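PDB 1LF6: glucoamylase from Thermoanaerobacterium thermosaccharolyticum, which hydrolyses terminal alpha-1,4-linked glucose units successively from the non-reducing ends of glucan chains, releasing beta-D-glucose. Local coordinates for residues A[143-155]-A[232-246]. Numbering follows the deposited sequence.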
loop_
_atom_site.group_PDB
_atom_site.type_symbol
_atom_site.label_atom_id
_atom_site.label_comp_id
_atom_site.label_asym_id
_atom_site.label_seq_id
_atom_site.Cartn_x
_atom_site.Cartn_y
_atom_site.Cartn_z
ATOM N N GLU A 143 20.562 31.344 -5.439
ATOM C CA GLU A 143 20.782 32.772 -5.593
ATOM C C GLU A 143 21.425 33.281 -4.308
ATOM O O GLU A 143 21.065 32.847 -3.214
ATOM C CB GLU A 143 19.463 33.506 -5.864
ATOM C CG GLU A 143 18.655 33.864 -4.626
ATOM C CD GLU A 143 17.428 34.695 -4.957
ATOM O OE1 GLU A 143 16.802 35.240 -4.022
ATOM O OE2 GLU A 143 17.087 34.798 -6.155
ATOM N N GLY A 144 22.388 34.186 -4.445
ATOM C CA GLY A 144 23.060 34.721 -3.276
ATOM C C GLY A 144 24.085 33.746 -2.734
ATOM O O GLY A 144 24.575 32.885 -3.460
ATOM N N SER A 145 24.403 33.872 -1.451
ATOM C CA SER A 145 25.388 33.007 -0.818
ATOM C C SER A 145 24.755 32.060 0.191
ATOM O O SER A 145 23.672 32.327 0.714
ATOM C CB SER A 145 26.452 33.863 -0.129
ATOM O OG SER A 145 27.373 33.071 0.599
ATOM N N ILE A 146 25.438 30.951 0.462
ATOM C CA ILE A 146 24.939 29.966 1.409
ATOM C C ILE A 146 24.866 30.562 2.811
ATOM O O ILE A 146 23.958 30.241 3.579
ATOM C CB ILE A 146 25.839 28.700 1.429
ATOM C CG1 ILE A 146 25.233 27.642 2.356
ATOM C CG2 ILE A 146 27.249 29.061 1.874
ATOM C CD1 ILE A 146 26.003 26.332 2.386
ATOM N N HIS A 147 25.814 31.437 3.139
ATOM C CA HIS A 147 25.839 32.065 4.457
ATOM C C HIS A 147 24.642 32.982 4.664
ATOM O O HIS A 147 24.440 33.510 5.754
ATOM C CB HIS A 147 27.134 32.863 4.657
ATOM C CG HIS A 147 28.370 32.020 4.645
ATOM N ND1 HIS A 147 28.847 31.416 3.503
ATOM C CD2 HIS A 147 29.214 31.662 5.642
ATOM C CE1 HIS A 147 29.932 30.721 3.795
ATOM N NE2 HIS A 147 30.176 30.854 5.087
ATOM N N ASP A 148 23.849 33.167 3.615
ATOM C CA ASP A 148 22.669 34.020 3.702
ATOM C C ASP A 148 21.428 33.199 4.031
ATOM O O ASP A 148 20.318 33.731 4.086
ATOM C CB ASP A 148 22.451 34.762 2.383
ATOM C CG ASP A 148 23.615 35.663 2.021
ATOM O OD1 ASP A 148 23.990 36.520 2.853
ATOM O OD2 ASP A 148 24.154 35.521 0.902
ATOM N N TYR A 149 21.620 31.904 4.262
ATOM C CA TYR A 149 20.505 31.017 4.560
ATOM C C TYR A 149 20.675 30.221 5.849
ATOM O O TYR A 149 21.789 30.016 6.335
ATOM C CB TYR A 149 20.297 30.046 3.391
ATOM C CG TYR A 149 19.939 30.723 2.088
ATOM C CD1 TYR A 149 18.666 31.255 1.885
ATOM C CD2 TYR A 149 20.877 30.850 1.063
ATOM C CE1 TYR A 149 18.334 31.896 0.692
ATOM C CE2 TYR A 149 20.555 31.491 -0.134
ATOM C CZ TYR A 149 19.284 32.010 -0.312
ATOM O OH TYR A 149 18.953 32.637 -1.493
ATOM N N LYS A 150 19.548 29.785 6.399
ATOM C CA LYS A 150 19.536 28.975 7.611
ATOM C C LYS A 150 18.749 27.718 7.264
ATOM O O LYS A 150 17.717 27.791 6.598
ATOM C CB LYS A 150 18.848 29.713 8.764
ATOM C CG LYS A 150 19.668 30.820 9.416
ATOM C CD LYS A 150 19.810 32.034 8.512
ATOM C CE LYS A 150 20.515 33.172 9.244
ATOM N NZ LYS A 150 20.810 34.323 8.347
ATOM N N LEU A 151 19.234 26.566 7.709
ATOM C CA LEU A 151 18.556 25.310 7.420
ATOM C C LEU A 151 18.145 24.610 8.705
ATOM O O LEU A 151 18.972 24.382 9.590
ATOM C CB LEU A 151 19.472 24.396 6.604
ATOM C CG LEU A 151 18.885 23.053 6.177
ATOM C CD1 LEU A 151 17.759 23.267 5.178
ATOM C CD2 LEU A 151 19.984 22.201 5.564
ATOM N N TYR A 152 16.864 24.271 8.804
ATOM C CA TYR A 152 16.355 23.597 9.989
ATOM C C TYR A 152 15.666 22.284 9.634
ATOM O O TYR A 152 15.026 22.165 8.589
ATOM C CB TYR A 152 15.380 24.506 10.745
ATOM C CG TYR A 152 15.916 25.898 11.012
ATOM C CD1 TYR A 152 15.810 26.902 10.051
ATOM C CD2 TYR A 152 16.547 26.205 12.220
ATOM C CE1 TYR A 152 16.318 28.178 10.283
ATOM C CE2 TYR A 152 17.060 27.478 12.462
ATOM C CZ TYR A 152 16.943 28.459 11.487
ATOM O OH TYR A 152 17.459 29.717 11.713
ATOM N N LEU A 153 15.810 21.306 10.519
ATOM C CA LEU A 153 15.216 19.989 10.338
ATOM C C LEU A 153 14.092 19.820 11.353
ATOM O O LEU A 153 14.294 20.037 12.550
ATOM C CB LEU A 153 16.276 18.904 10.552
ATOM C CG LEU A 153 15.855 17.447 10.329
ATOM C CD1 LEU A 153 15.462 17.255 8.874
ATOM C CD2 LEU A 153 16.999 16.511 10.697
ATOM N N ALA A 154 12.911 19.435 10.877
ATOM C CA ALA A 154 11.756 19.236 11.752
ATOM C C ALA A 154 11.316 17.780 11.720
ATOM O O ALA A 154 10.823 17.288 10.706
ATOM C CB ALA A 154 10.608 20.141 11.323
ATOM N N TYR A 155 11.513 17.095 12.841
ATOM C CA TYR A 155 11.153 15.692 12.984
ATOM C C TYR A 155 9.861 15.576 13.787
ATOM O O TYR A 155 9.791 16.052 14.918
ATOM C CB TYR A 155 12.284 14.945 13.699
ATOM C CG TYR A 155 11.920 13.566 14.200
ATOM C CD1 TYR A 155 11.391 12.606 13.340
ATOM C CD2 TYR A 155 12.113 13.218 15.539
ATOM C CE1 TYR A 155 11.066 11.331 13.798
ATOM C CE2 TYR A 155 11.792 11.946 16.005
ATOM C CZ TYR A 155 11.268 11.008 15.128
ATOM O OH TYR A 155 10.957 9.749 15.581
ATOM N N GLU A 232 10.367 17.711 16.991
ATOM C CA GLU A 232 11.764 17.816 17.366
ATOM C C GLU A 232 12.521 18.532 16.258
ATOM O O GLU A 232 12.796 17.959 15.206
ATOM C CB GLU A 232 12.326 16.417 17.645
ATOM C CG GLU A 232 11.558 15.734 18.770
ATOM C CD GLU A 232 12.239 14.503 19.332
ATOM O OE1 GLU A 232 11.964 14.175 20.508
ATOM O OE2 GLU A 232 13.037 13.859 18.611
ATOM N N GLY A 233 12.816 19.808 16.500
ATOM C CA GLY A 233 13.514 20.622 15.522
ATOM C C GLY A 233 14.984 20.825 15.833
ATOM O O GLY A 233 15.414 20.713 16.982
ATOM N N ALA A 234 15.759 21.119 14.796
ATOM C CA ALA A 234 17.187 21.339 14.952
ATOM C C ALA A 234 17.716 22.139 13.775
ATOM O O ALA A 234 17.209 22.030 12.657
ATOM C CB ALA A 234 17.920 20.003 15.049
ATOM N N GLU A 235 18.726 22.957 14.037
ATOM C CA GLU A 235 19.337 23.757 12.991
ATOM C C GLU A 235 20.609 23.059 12.528
ATOM O O GLU A 235 21.344 22.476 13.326
ATOM C CB GLU A 235 19.657 25.164 13.506
ATOM C CG GLU A 235 20.492 26.010 12.547
ATOM C CD GLU A 235 20.508 27.480 12.932
ATOM O OE1 GLU A 235 20.589 27.777 14.143
ATOM O OE2 GLU A 235 20.446 28.337 12.023
ATOM N N ILE A 236 20.847 23.102 11.223
ATOM C CA ILE A 236 22.026 22.481 10.645
ATOM C C ILE A 236 23.084 23.564 10.455
ATOM O O ILE A 236 22.816 24.596 9.839
ATOM C CB ILE A 236 21.697 21.842 9.276
ATOM C CG1 ILE A 236 20.529 20.859 9.426
ATOM C CG2 ILE A 236 22.925 21.136 8.720
ATOM C CD1 ILE A 236 20.800 19.706 10.370
ATOM N N ASP A 237 24.275 23.333 10.996
ATOM C CA ASP A 237 25.362 24.302 10.874
ATOM C C ASP A 237 25.914 24.232 9.450
ATOM O O ASP A 237 26.803 23.428 9.162
ATOM C CB ASP A 237 26.478 23.976 11.873
ATOM C CG ASP A 237 27.486 25.108 12.013
ATOM O OD1 ASP A 237 27.793 25.769 10.997
ATOM O OD2 ASP A 237 27.980 25.328 13.138
ATOM N N LEU A 238 25.383 25.069 8.567
ATOM C CA LEU A 238 25.817 25.092 7.178
ATOM C C LEU A 238 27.282 25.484 7.023
ATOM O O LEU A 238 27.999 24.911 6.201
ATOM C CB LEU A 238 24.945 26.049 6.361
ATOM C CG LEU A 238 23.499 25.616 6.108
ATOM C CD1 LEU A 238 22.761 26.712 5.349
ATOM C CD2 LEU A 238 23.482 24.313 5.319
ATOM N N THR A 239 27.728 26.457 7.811
ATOM C CA THR A 239 29.110 26.904 7.730
ATOM C C THR A 239 30.072 25.762 8.046
ATOM O O THR A 239 31.253 25.834 7.718
ATOM C CB THR A 239 29.383 28.077 8.694
ATOM O OG1 THR A 239 29.360 27.609 10.048
ATOM C CG2 THR A 239 28.327 29.160 8.514
ATOM N N LYS A 240 29.566 24.707 8.675
ATOM C CA LYS A 240 30.405 23.561 9.005
ATOM C C LYS A 240 30.464 22.566 7.844
ATOM O O LYS A 240 31.485 21.904 7.630
ATOM C CB LYS A 240 29.896 22.871 10.271
ATOM C CG LYS A 240 30.765 21.699 10.692
ATOM C CD LYS A 240 30.860 21.575 12.205
ATOM C CE LYS A 240 29.519 21.257 12.836
ATOM N NZ LYS A 240 29.643 21.142 14.315
ATOM N N ASN A 241 29.362 22.463 7.106
ATOM C CA ASN A 241 29.273 21.581 5.942
ATOM C C ASN A 241 27.876 21.672 5.333
ATOM O O ASN A 241 26.874 21.504 6.030
ATOM C CB ASN A 241 29.565 20.124 6.319
ATOM C CG ASN A 241 30.096 19.315 5.144
ATOM O OD1 ASN A 241 29.650 19.483 4.007
ATOM N ND2 ASN A 241 31.049 18.431 5.414
ATOM N N SER A 242 27.813 21.945 4.033
ATOM C CA SER A 242 26.532 22.055 3.344
ATOM C C SER A 242 25.961 20.669 3.039
ATOM O O SER A 242 24.808 20.539 2.637
ATOM C CB SER A 242 26.697 22.845 2.044
ATOM O OG SER A 242 27.604 22.201 1.167
ATOM N N GLU A 243 26.780 19.639 3.235
ATOM C CA GLU A 243 26.368 18.258 2.994
ATOM C C GLU A 243 26.568 17.463 4.280
ATOM O O GLU A 243 27.645 17.496 4.877
ATOM C CB GLU A 243 27.195 17.650 1.861
ATOM C CG GLU A 243 26.746 16.256 1.442
ATOM C CD GLU A 243 27.303 15.849 0.089
ATOM O OE1 GLU A 243 27.018 14.719 -0.354
ATOM O OE2 GLU A 243 28.024 16.658 -0.533
ATOM N N PHE A 244 25.534 16.739 4.696
ATOM C CA PHE A 244 25.585 15.986 5.944
ATOM C C PHE A 244 24.721 14.727 5.925
ATOM O O PHE A 244 23.972 14.489 4.981
ATOM C CB PHE A 244 25.118 16.889 7.080
ATOM C CG PHE A 244 23.837 17.613 6.772
ATOM C CD1 PHE A 244 23.839 18.724 5.937
ATOM C CD2 PHE A 244 22.622 17.148 7.269
ATOM C CE1 PHE A 244 22.648 19.363 5.594
ATOM C CE2 PHE A 244 21.424 17.781 6.931
ATOM C CZ PHE A 244 21.437 18.889 6.093
ATOM N N GLU A 245 24.821 13.936 6.988
ATOM C CA GLU A 245 24.062 12.699 7.100
ATOM C C GLU A 245 23.153 12.696 8.328
ATOM O O GLU A 245 23.618 12.881 9.456
ATOM C CB GLU A 245 25.018 11.508 7.190
ATOM C CG GLU A 245 26.027 11.433 6.061
ATOM C CD GLU A 245 26.998 10.272 6.216
ATOM O OE1 GLU A 245 27.892 10.131 5.356
ATOM O OE2 GLU A 245 26.866 9.504 7.194
ATOM N N ILE A 246 21.858 12.485 8.105
ATOM C CA ILE A 246 20.895 12.431 9.200
ATOM C C ILE A 246 20.522 10.969 9.423
ATOM O O ILE A 246 20.189 10.252 8.474
ATOM C CB ILE A 246 19.621 13.257 8.874
ATOM C CG1 ILE A 246 19.983 14.739 8.754
ATOM C CG2 ILE A 246 18.570 13.064 9.969
ATOM C CD1 ILE A 246 20.606 15.331 10.014
HETATM O O HOH W 1 21.335 26.498 9.523
HETATM O O HOH W 2 18.692 29.841 14.110
#
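The ring of Tyr152 and the carboxylate of Glu235 run alongside each other, their planes 26° apart, with Glu235 CD 3.5 Å from Tyr152 CE2. At the ring's edge and in its plane a water sits 2.7 Å from Tyr152 OH, and this water donates a hydrogen bond to Glu235 OE1. Tyr155 meets Glu232 differently: carboxylate oxygen OE2 of Glu232 lies in the ring plane, 3.3 Å from edge carbon CD2 of Tyr155, while Tyr155 OH is hydrogen-bonded to Thr188 OG1. On Phe244, Ile236 CG2 sits over one face, toward its rim, and Ile246 CG1 lies at the edge; Leu151 CD2 comes in obliquely, 3.7 Å from Phe244 CZ. Two layers of a beta-sandwich meet here: strands 150-155 and 232-236 are antiparallel neighbours in one sheet, and the chain then turns into strand 243-246 of the other, so Leu151 and Leu153 pack across onto Phe244 and Ile246. Leu153 with Ala234 and Tyr155 with Glu232 are hydrogen-bonded pairs, each joined by two backbone N-H...O bonds. A leucine in place of Tyr152 would probably leave Glu235's carboxylate freer to turn and the bridging water without its phenol partner. Leu153 CD2 and Ile246 CD1 meet tip to tip at 3.9 Å. Ile146 swings CG1 away from its own nitrogen (chi1 -176°), carrying CD1 to 3.6 Å from Ser242 CB.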